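Local structure of Moesin/ezrin/radixin homolog 2 (Drosophila melanogaster, 7EDR) at residues 104-107 with 108-112; 144-147 with 148-151; 289-292 with 293-297. The protein probably links membrane proteins to the cortical cytoskeleton and supports growth-control signalling, as expected of a fly merlin with a FERM domain. One frame throughout, in Å; residues are numbered along the deposited sequence.

Contact 1 of 3, residues 104-107 with 108-112; sequences LFFL and QVKQS
Val-109 N reaches Phe-105 O at 2.9 Å with an N-H...O angle of 167°, and the same i to i+4 pattern pairs Gln-108 with Leu-104, Lys-110 with Phe-106 and Gln-111 with Leu-107, so the segment is regular alpha helix. One turn apart, Phe-106 and Lys-110 lie side by side and point the same way. Lys-110 CE approaches Phe-106 CZ at 3.6 Å, obliquely to the ring. The lysine chain then bends at chi3 (74°) and again at chi4, which turns its amine back to the backbone: NZ donates to a water at 3.1 Å, and that water donates a hydrogen bond to Leu-107 O at 3.0 Å. This carbonyl thus has two donors, the other being Gln-111 N. A second water donates to both Leu-104 O and Gln-108 OE1, its oxygen lying 2.9 Å from OE1; the amide oxygen also accepts from Ala-85 N at the end of strand 78-85. Phe-106 meets Tyr-194 edge to face, as Phe-105 does Tyr-44. The helix thus packs on helix 187-198 of the central lobe and, through Phe-105 and Gln-108, on the ubiquitin-like lobe, as in the cloverleaf of FERM domains.

Contact 2 of 3, residues 144-147 with 148-151; sequences TYKD and GMLA
Met-149 closes a type II beta turn that starts at Lys-146, and its side chain runs back across the ring of Tyr-145. At its root, CB sits 3.0 Å from Lys-146 O and over one face of the Tyr-145 ring. The chain leaves with CG anti to the backbone N (chi1 -162°), stays nearly extended, and brings SD 4.6 Å from the ring centroid, 32° off the ring normal, an oblique Met-aromatic contact. A bend at chi3 then sets the methyl beyond the rim on the CD1/CE1 side, Met-149 CE lying 3.4 Å from Tyr-145 CD1. Further along the same ring, Leu-150 CD1 lies 3.3 Å from Tyr-145 OH, the two side chains set at about a right angle. The hydroxyl also lies 2.7 Å from a water in the ring plane, and this water accepts from Gly-148 N at 3.2 Å, tying the tip of the tyrosine to the turn. The turn's own bond, Met-149 N to Lys-146 O, is modelled very short and its length is doubtful. Gly-148 has a phi of 106°, a positive value at which a side chain would press on the carbonyl of Asp-147, and glycine has none. Around this loop, Asp-147 OD2 pairs with Lys-176 of helix 168-179 in a salt bridge, and Tyr-145 packs on Lys-176 and Tyr-179, while Met-149 reaches Tyr-137 of helix 122-137. In chemical terms, this is a surface turn shaped by its backbone and Gly-148, with methionine and leucine packed round one tyrosine and a water bridging hydroxyl and backbone.

Contact 3 of 3, residues 289-292 with 293-297; sequences GNHD and LYMRR
The imidazole of His-291 is approached obliquely by Met-295: CE lies 3.6 Å from His-291 NE2, and SD stands 5.3 Å from the ring centroid, 38° off its normal. His-291 extends with CG anti to its own N (chi1 -180°) whereas the methionine bends at chi2 (-63°), which brings the methyl obliquely alongside the imidazole, near NE2 and CE1, one helical turn earlier. The second flat group, the guanidinium of Arg-297, has Leu-293 O above one face, offset toward the rim, and a water in plane at its edge. NH1 donates to this water at 2.6 Å, and the water in turn donates to Asn-290 O at 3.0 Å, a carbonyl that also receives Tyr-294 N at 2.9 Å. The guanidinium of Arg-296 carries Leu-293 CD2 over one face, 4.2 Å above the plane and likewise toward the rim. The aliphatic part of Arg-296 lies along the preceding turn, its CG 3.2 Å from Asp-292 O, which accepts the arginine's own backbone N. Both arginines are engaged beyond this turn. Arg-297 makes salt bridges with Glu-90 and Glu-95, tying the helix of the PH-like lobe to the chain entering the central lobe. Arg-296 donates to Thr-302 O and forms a salt bridge with an acidic side chain of a chain of another protein, where an aromatic side chain gives a cation-pi contact and a polar one hydrogen-bonds Asp-292 OD2. The chemistry implies a helix with arginines serving two interfaces: one arginine's charge is probably balanced by acids within the FERM domain, and the other probably helps to hold the other protein's chain.

How the contacts relate
Contacts 1 and 3 each span about two and a half turns of a long helix, 99-114 and 277-297, and share backbone i to i+4 bonding; contact 2 is a surface turn without regular structure. All three contacts include a bridging water. Contact 3 is the more buried of the helical pair, partly beneath the chain of another protein, while contact 1 is half buried between lobes of the same chain. Contacts 1 and 2 both belong to the central FERM lobe, with centres about 23 Å apart, yet contacts 1 and 3 come closer, nearest atoms about 8 Å. Contacts 2 and 3, about 44 Å apart between centres, both pair methionine with a ring; outward-reaching arginines distinguish 289-297.

Contact 1 of 3, residues 104-107 with 108-112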
# COMPACT_ATOMS: atom_id res chain seq x y z
N LEU C 104 10.01 6.85 22.76
CA LEU C 104 10.03 8.29 22.98
C LEU C 104 8.63 8.86 23.18
O LEU C 104 8.44 9.79 23.97
CB LEU C 104 10.75 8.98 21.81
CG LEU C 104 12.27 8.79 21.71
CD1 LEU C 104 12.85 9.64 20.60
CD2 LEU C 104 12.96 9.15 23.01
N PHE C 105 7.62 8.31 22.49
CA PHE C 105 6.24 8.73 22.75
C PHE C 105 5.77 8.26 24.13
O PHE C 105 5.09 9.01 24.85
CB PHE C 105 5.28 8.22 21.67
CG PHE C 105 5.12 9.14 20.51
CD1 PHE C 105 4.22 10.22 20.57
CD2 PHE C 105 5.84 8.94 19.34
CE1 PHE C 105 4.07 11.08 19.49
CE2 PHE C 105 5.68 9.81 18.25
CZ PHE C 105 4.79 10.87 18.33
N PHE C 106 6.12 7.02 24.50
CA PHE C 106 5.72 6.50 25.80
C PHE C 106 6.21 7.40 26.92
O PHE C 106 5.45 7.72 27.84
CB PHE C 106 6.24 5.07 25.99
CG PHE C 106 6.20 4.61 27.43
CD1 PHE C 106 5.00 4.24 28.02
CD2 PHE C 106 7.36 4.57 28.21
CE1 PHE C 106 4.95 3.84 29.38
CE2 PHE C 106 7.31 4.17 29.54
CZ PHE C 106 6.10 3.80 30.12
N LEU C 107 7.48 7.82 26.86
CA LEU C 107 8.04 8.60 27.96
C LEU C 107 7.45 10.01 28.00
O LEU C 107 7.16 10.53 29.08
CB LEU C 107 9.56 8.67 27.87
CG LEU C 107 10.33 7.37 28.14
CD1 LEU C 107 11.79 7.57 27.86
CD2 LEU C 107 10.10 6.94 29.57
N GLN C 108 7.26 10.63 26.84
CA GLN C 108 6.70 11.98 26.83
C GLN C 108 5.22 12.00 27.23
O GLN C 108 4.79 12.88 27.98
CB GLN C 108 6.88 12.60 25.45
CG GLN C 108 6.28 13.96 25.28
CD GLN C 108 6.50 14.49 23.89
OE1 GLN C 108 7.54 14.23 23.27
NE2 GLN C 108 5.50 15.21 23.35
N VAL C 109 4.43 11.06 26.72
CA VAL C 109 3.02 11.03 27.09
C VAL C 109 2.85 10.76 28.58
O VAL C 109 2.00 11.37 29.25
CB VAL C 109 2.27 9.98 26.24
CG1 VAL C 109 0.88 9.78 26.81
CG2 VAL C 109 2.18 10.42 24.76
N LYS C 110 3.66 9.85 29.14
CA LYS C 110 3.53 9.54 30.55
C LYS C 110 3.83 10.76 31.41
O LYS C 110 3.13 11.02 32.40
CB LYS C 110 4.43 8.36 30.94
CG LYS C 110 4.46 8.06 32.46
CD LYS C 110 4.89 6.64 32.80
CE LYS C 110 6.39 6.43 32.60
NZ LYS C 110 7.18 7.53 33.19
N GLN C 111 4.82 11.57 31.01
CA GLN C 111 5.06 12.78 31.80
C GLN C 111 3.93 13.80 31.66
O GLN C 111 3.64 14.52 32.62
CB GLN C 111 6.39 13.43 31.44
CG GLN C 111 6.91 14.30 32.59
CD GLN C 111 6.65 13.67 34.00
OE1 GLN C 111 5.97 14.27 34.86
NE2 GLN C 111 7.21 12.45 34.24
N SER C 112 3.30 13.88 30.49
CA SER C 112 2.08 14.67 30.32
C SER C 112 1.06 14.30 31.38
O SER C 112 0.43 15.17 31.99
CB SER C 112 1.47 14.44 28.94
OG SER C 112 2.10 15.24 27.98
O HOH W 1 9.69 12.29 22.95
O HOH W 2 8.39 9.99 31.77

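Contact 2 of 3, residues 144-147 with 148-151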
# COMPACT_ATOMS: atom_id res chain seq x y z
N THR C 144 11.09 -11.85 42.77
CA THR C 144 11.90 -10.65 42.76
C THR C 144 11.15 -9.42 43.23
O THR C 144 11.78 -8.41 43.53
CB THR C 144 12.47 -10.44 41.36
OG1 THR C 144 11.39 -10.30 40.43
CG2 THR C 144 13.26 -11.66 40.97
N TYR C 145 9.82 -9.48 43.32
CA TYR C 145 9.07 -8.31 43.77
C TYR C 145 9.44 -7.96 45.21
O TYR C 145 9.68 -8.85 46.04
CB TYR C 145 7.56 -8.55 43.68
CG TYR C 145 6.80 -7.28 43.98
CD1 TYR C 145 6.52 -6.36 42.98
CD2 TYR C 145 6.40 -6.96 45.27
CE1 TYR C 145 5.85 -5.18 43.25
CE2 TYR C 145 5.74 -5.78 45.56
CZ TYR C 145 5.46 -4.90 44.54
OH TYR C 145 4.80 -3.72 44.82
N LYS C 146 9.49 -6.67 45.51
CA LYS C 146 9.78 -6.20 46.86
C LYS C 146 8.70 -5.21 47.29
O LYS C 146 8.64 -4.10 46.76
CB LYS C 146 11.16 -5.54 46.92
CG LYS C 146 12.21 -6.23 46.05
CD LYS C 146 13.58 -5.55 46.15
CE LYS C 146 14.23 -5.77 47.52
NZ LYS C 146 15.55 -5.07 47.62
N ASP C 147 7.85 -5.61 48.26
CA ASP C 147 6.81 -4.73 48.82
C ASP C 147 7.41 -3.41 49.27
O ASP C 147 8.14 -3.36 50.27
CB ASP C 147 6.09 -5.39 50.01
CG ASP C 147 5.35 -6.67 49.63
OD1 ASP C 147 5.63 -7.71 50.26
OD2 ASP C 147 4.48 -6.63 48.73
N GLY C 148 7.11 -2.33 48.55
CA GLY C 148 7.87 -1.11 48.62
C GLY C 148 8.76 -0.86 47.42
O GLY C 148 9.52 0.11 47.41
N MET C 149 8.71 -1.74 46.42
CA MET C 149 9.26 -1.44 45.10
C MET C 149 8.60 -0.23 44.45
O MET C 149 9.13 0.27 43.45
CB MET C 149 9.08 -2.67 44.20
CG MET C 149 9.92 -2.74 42.95
SD MET C 149 10.12 -4.48 42.51
CE MET C 149 8.91 -4.67 41.19
N LEU C 150 7.47 0.24 44.98
CA LEU C 150 6.65 1.27 44.36
C LEU C 150 6.55 2.49 45.27
O LEU C 150 7.01 2.52 46.41
CB LEU C 150 5.24 0.74 44.05
CG LEU C 150 5.13 -0.69 43.51
CD1 LEU C 150 3.69 -1.05 43.26
CD2 LEU C 150 5.95 -0.88 42.25
N ALA C 151 5.91 3.52 44.73
CA ALA C 151 5.60 4.73 45.49
C ALA C 151 4.49 5.46 44.74
O ALA C 151 4.72 5.96 43.63
CB ALA C 151 6.86 5.60 45.65
O HOH W 3 4.25 -3.09 47.38

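Contact 3 of 3, residues 289-292 with 293-297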
# COMPACT_ATOMS: atom_id res chain seq x y z
N GLY C 289 1.83 21.60 9.76
CA GLY C 289 2.42 20.30 10.05
C GLY C 289 1.38 19.21 10.23
O GLY C 289 1.48 18.14 9.62
N ASN C 290 0.34 19.48 11.04
CA ASN C 290 -0.68 18.47 11.29
C ASN C 290 -1.46 18.15 10.02
O ASN C 290 -1.79 16.98 9.77
CB ASN C 290 -1.62 18.92 12.41
CG ASN C 290 -1.12 18.51 13.79
OD1 ASN C 290 -1.11 17.32 14.15
ND2 ASN C 290 -0.71 19.50 14.58
N HIS C 291 -1.73 19.17 9.19
CA HIS C 291 -2.39 18.92 7.92
C HIS C 291 -1.52 18.09 6.97
O HIS C 291 -2.02 17.16 6.32
CB HIS C 291 -2.79 20.23 7.25
CG HIS C 291 -3.47 20.03 5.95
ND1 HIS C 291 -2.79 19.79 4.77
CD2 HIS C 291 -4.79 19.98 5.63
CE1 HIS C 291 -3.65 19.62 3.79
NE2 HIS C 291 -4.88 19.72 4.29
N ASP C 292 -0.21 18.41 6.89
CA ASP C 292 0.72 17.61 6.10
C ASP C 292 0.62 16.13 6.47
O ASP C 292 0.54 15.27 5.59
CB ASP C 292 2.16 18.06 6.29
CG ASP C 292 2.49 19.38 5.59
OD1 ASP C 292 1.80 19.77 4.62
OD2 ASP C 292 3.48 20.02 6.02
N LEU C 293 0.68 15.83 7.77
CA LEU C 293 0.71 14.42 8.17
C LEU C 293 -0.64 13.79 7.99
O LEU C 293 -0.72 12.58 7.73
CB LEU C 293 1.17 14.26 9.62
CG LEU C 293 2.63 14.62 9.82
CD1 LEU C 293 2.99 14.64 11.28
CD2 LEU C 293 3.48 13.61 9.11
N TYR C 294 -1.71 14.58 8.14
CA TYR C 294 -3.06 14.06 7.93
C TYR C 294 -3.19 13.44 6.54
O TYR C 294 -3.72 12.33 6.40
CB TYR C 294 -4.08 15.19 8.14
CG TYR C 294 -5.52 14.74 8.05
CD1 TYR C 294 -6.19 14.71 6.82
CD2 TYR C 294 -6.20 14.32 9.19
CE1 TYR C 294 -7.52 14.28 6.74
CE2 TYR C 294 -7.52 13.89 9.12
CZ TYR C 294 -8.18 13.87 7.90
OH TYR C 294 -9.49 13.44 7.84
N MET C 295 -2.69 14.13 5.51
CA MET C 295 -2.74 13.60 4.15
C MET C 295 -1.71 12.50 3.94
O MET C 295 -2.00 11.51 3.26
CB MET C 295 -2.52 14.72 3.14
CG MET C 295 -3.57 15.80 3.17
SD MET C 295 -5.21 15.17 2.74
CE MET C 295 -6.08 16.74 2.61
N ARG C 296 -0.50 12.66 4.49
CA ARG C 296 0.55 11.66 4.30
C ARG C 296 0.17 10.33 4.96
O ARG C 296 0.41 9.26 4.40
CB ARG C 296 1.88 12.17 4.85
CG ARG C 296 2.52 13.28 4.01
CD ARG C 296 3.78 13.77 4.66
NE ARG C 296 4.74 12.67 4.85
CZ ARG C 296 5.96 12.82 5.38
NH1 ARG C 296 6.36 14.01 5.78
NH2 ARG C 296 6.75 11.76 5.51
N ARG C 297 -0.41 10.41 6.16
CA ARG C 297 -0.91 9.22 6.85
C ARG C 297 -1.84 8.40 5.96
O ARG C 297 -1.84 7.16 6.01
CB ARG C 297 -1.62 9.70 8.13
CG ARG C 297 -2.25 8.68 9.02
CD ARG C 297 -2.72 9.38 10.31
NE ARG C 297 -1.58 10.00 10.98
CZ ARG C 297 -1.44 11.29 11.26
NH1 ARG C 297 -2.40 12.16 10.97
NH2 ARG C 297 -0.33 11.71 11.85
O HOH W 4 -2.26 14.69 11.58